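Cycloserine biosynthesis protein DcsG (Streptomyces lavendulae, PDB 6JIL) catalyses the ATP- and magnesium-dependent cyclisation of O-ureido-D-serine to the antibiotic D-cycloserine as a member of the ATP-grasp family. Local coordinates at residues A[248-253]-A[270-275]. Sequence-based numbering, arbitrary orientation.
With MG (magnesium ion), chain I.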
ATOM      1  N   LEU A 248      13.435   8.480  12.077  1.00 28.24           N
ATOM      2  CA  LEU A 248      12.146   8.864  12.630  1.00 23.83           C
ATOM      3  C   LEU A 248      11.078   7.838  12.287  1.00 23.81           C
ATOM      4  O   LEU A 248      11.249   7.028  11.379  1.00 23.38           O
ATOM      5  CB  LEU A 248      11.735  10.221  12.057  1.00 20.90           C
ATOM      6  CG  LEU A 248      12.592  11.441  12.402  1.00 21.44           C
ATOM      7  CD1 LEU A 248      12.194  12.619  11.526  1.00 20.27           C
ATOM      8  CD2 LEU A 248      12.416  11.784  13.881  1.00 20.75           C
ATOM      9  N   PRO A 249       9.956   7.855  13.016  1.00 24.09           N
ATOM     10  CA  PRO A 249       8.886   6.900  12.726  1.00 23.89           C
ATOM     11  C   PRO A 249       8.295   7.298  11.374  1.00 24.49           C
ATOM     12  O   PRO A 249       8.645   8.338  10.815  1.00 24.50           O
ATOM     13  CB  PRO A 249       7.881   7.140  13.853  1.00 24.61           C
ATOM     14  CG  PRO A 249       8.699   7.804  14.937  1.00 25.29           C
ATOM     15  CD  PRO A 249       9.606   8.702  14.168  1.00 23.85           C
ATOM     16  N   LEU A 250       7.411   6.479  10.833  1.00 23.45           N
ATOM     17  CA  LEU A 250       6.799   6.844   9.574  1.00 24.33           C
ATOM     18  C   LEU A 250       5.736   7.896   9.905  1.00 23.29           C
ATOM     19  O   LEU A 250       4.933   7.708  10.818  1.00 21.29           O
ATOM     20  CB  LEU A 250       6.183   5.607   8.922  1.00 25.43           C
ATOM     21  CG  LEU A 250       7.264   4.633   8.447  1.00 27.07           C
ATOM     22  CD1 LEU A 250       6.772   3.206   8.561  1.00 27.67           C
ATOM     23  CD2 LEU A 250       7.661   4.980   7.016  1.00 25.73           C
ATOM     24  N   VAL A 251       5.756   9.018   9.192  1.00 23.74           N
ATOM     25  CA  VAL A 251       4.780  10.074   9.442  1.00 24.40           C
ATOM     26  C   VAL A 251       3.396   9.447   9.434  1.00 23.70           C
ATOM     27  O   VAL A 251       2.553   9.749  10.279  1.00 25.26           O
ATOM     28  CB  VAL A 251       4.832  11.186   8.359  1.00 24.38           C
ATOM     29  CG1 VAL A 251       6.152  11.909   8.423  1.00 25.67           C
ATOM     30  CG2 VAL A 251       4.639  10.582   6.973  1.00 26.38           C
ATOM     31  N   CYS A 252       3.169   8.562   8.471  1.00 22.71           N
ATOM     32  CA  CYS A 252       1.890   7.886   8.358  1.00 24.44           C
ATOM     33  C   CYS A 252       2.097   6.568   7.642  1.00 24.69           C
ATOM     34  O   CYS A 252       3.095   6.378   6.944  1.00 25.48           O
ATOM     35  CB  CYS A 252       0.892   8.738   7.569  1.00 24.04           C
ATOM     36  SG  CYS A 252       1.227   8.813   5.801  1.00 24.36           S
ATOM     37  N   GLY A 253       1.147   5.661   7.822  1.00 22.96           N
ATOM     38  CA  GLY A 253       1.234   4.371   7.176  1.00 19.82           C
ATOM     39  C   GLY A 253      -0.044   3.614   7.425  1.00 18.39           C
ATOM     40  O   GLY A 253      -0.784   3.924   8.349  1.00 19.06           O
HETATM   41  N   MSE A 270       0.995  -3.407   3.019  1.00 19.70           N
HETATM   42  CA  MSE A 270       1.287  -2.242   3.840  1.00 21.23           C
HETATM   43  C   MSE A 270       1.651  -1.076   2.932  1.00 20.74           C
HETATM   44  O   MSE A 270       2.410  -1.243   1.983  1.00 21.82           O
HETATM   45  CB  MSE A 270       2.444  -2.581   4.780  1.00 23.21           C
HETATM   46  CG  MSE A 270       3.142  -1.401   5.409  1.00 28.82           C
HETATM   47 SE   MSE A 270       4.641  -1.976   6.515  1.00 35.77          SE
HETATM   48  CE  MSE A 270       4.004  -1.328   8.210  1.00 34.60           C
ATOM     49  N   GLU A 271       1.094   0.100   3.212  1.00 20.63           N
ATOM     50  CA  GLU A 271       1.366   1.292   2.404  1.00 20.84           C
ATOM     51  C   GLU A 271       1.990   2.422   3.215  1.00 19.31           C
ATOM     52  O   GLU A 271       1.363   2.990   4.116  1.00 18.35           O
ATOM     53  CB  GLU A 271       0.079   1.764   1.719  1.00 20.34           C
ATOM     54  CG  GLU A 271      -0.300   0.895   0.528  1.00 22.73           C
ATOM     55  CD  GLU A 271      -1.678   1.202  -0.011  1.00 22.79           C
ATOM     56  OE1 GLU A 271      -2.006   2.390  -0.199  1.00 24.56           O
ATOM     57  OE2 GLU A 271      -2.436   0.251  -0.252  1.00 23.09           O
ATOM     58  N   LEU A 272       3.226   2.759   2.865  1.00 18.02           N
ATOM     59  CA  LEU A 272       3.968   3.789   3.571  1.00 19.41           C
ATOM     60  C   LEU A 272       4.310   5.012   2.739  1.00 20.38           C
ATOM     61  O   LEU A 272       4.678   6.055   3.284  1.00 21.98           O
ATOM     62  CB  LEU A 272       5.256   3.178   4.111  1.00 18.02           C
ATOM     63  CG  LEU A 272       5.019   1.835   4.797  1.00 16.32           C
ATOM     64  CD1 LEU A 272       6.336   1.266   5.262  1.00 15.97           C
ATOM     65  CD2 LEU A 272       4.053   2.016   5.963  1.00 16.05           C
ATOM     66  N   CYS A 273       4.191   4.887   1.424  1.00 20.99           N
ATOM     67  CA  CYS A 273       4.523   5.986   0.531  1.00 21.07           C
ATOM     68  C   CYS A 273       3.351   6.904   0.243  1.00 20.38           C
ATOM     69  O   CYS A 273       3.387   8.073   0.608  1.00 20.21           O
ATOM     70  CB  CYS A 273       5.075   5.444  -0.781  1.00 22.22           C
ATOM     71  SG  CYS A 273       5.553   6.734  -1.929  1.00 30.05           S
ATOM     72  N   GLU A 274       2.328   6.373  -0.424  1.00 18.18           N
ATOM     73  CA  GLU A 274       1.132   7.142  -0.765  1.00 17.43           C
ATOM     74  C   GLU A 274      -0.135   6.350  -0.412  1.00 15.89           C
ATOM     75  O   GLU A 274      -0.911   5.973  -1.286  1.00 15.81           O
ATOM     76  CB  GLU A 274       1.141   7.478  -2.258  1.00 17.73           C
ATOM     77  CG  GLU A 274       1.717   6.390  -3.149  1.00 19.37           C
ATOM     78  CD  GLU A 274       1.090   5.030  -2.906  1.00 23.35           C
ATOM     79  OE1 GLU A 274       1.339   4.438  -1.832  1.00 24.19           O
ATOM     80  OE2 GLU A 274       0.342   4.552  -3.785  1.00 25.07           O
ATOM     81  N   PRO A 275      -0.362   6.104   0.884  1.00 15.88           N
ATOM     82  CA  PRO A 275      -1.531   5.349   1.332  1.00 15.10           C
ATOM     83  C   PRO A 275      -2.844   6.093   1.440  1.00 16.84           C
ATOM     84  O   PRO A 275      -2.890   7.295   1.728  1.00 17.35           O
ATOM     85  CB  PRO A 275      -1.106   4.878   2.703  1.00 15.16           C
ATOM     86  CG  PRO A 275      -0.396   6.111   3.221  1.00 11.50           C
ATOM     87  CD  PRO A 275       0.484   6.469   2.039  1.00 15.40           C
TER
HETATM   88 MG    MG I 405      -2.288  -1.263  -1.869  1.00 20.36          MG
HETATM   89  O   HOH W   1       4.766   7.850   5.538  1.00 31.54           O
HETATM   90  O   HOH W   2      -0.546  -0.709  -3.259  1.00 13.47           O
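Leu272 meets Leu250 and Gly253 where the two strands of a β hairpin, 252-259 and 265-271, come to their open end. Leu272 buries more surface here than any other residue, and its side chain can be followed outward. CB lies 4.2 Å from Leu250 CD2. CG stands opposite the carbonyl carbon (chi1 -46°), and from there the two methyls divide the work: CD1 reaches Leu250 CD1 at 3.9 Å, while CD2 touches that same methyl and also rests on Gly253 CA. The two leucine side chains cross nearly perpendicularly, so branch meets branch and neither lies along the other. Gly253, having no side chain, leaves its CA open to this methyl.

No direct hydrogen bond joins the two segments. Gly253 CA lies 3.4 Å from Glu271 O, a CA-H···O contact with 134° at the hydrogen, hence bent. Just beyond it, Cys252 O and Leu272 O stand 4.0 Å apart, two acceptors that cannot bond each other. A water donates to Cys252 O at 2.6 Å. It also donates to Leu272 O, at 2.9 Å, and so bridges the two segments. Cys252 SG packs on Pro275 CG at 4.1 Å, an apolar touch between Cys252 and the loop that follows strand 265-271.

Glu271 turns its carboxylate away from this packing: OE2 binds a magnesium ion at 2.2 Å, which Glu269 also ligates, and OE1 forms a salt bridge with Arg254. Glu269 and Glu271 form the magnesium site, and Glu271 and Arg254 are probably catalytic.

Around the leucines, Leu85 of helix 83-89 touches both and Leu237 of helix 227-244 touches Leu250; Phe289 of helix 285-296 packs on Cys252, and backbone bonds from Gly253 to Phe191 continue the antiparallel sheet into strand 186-192.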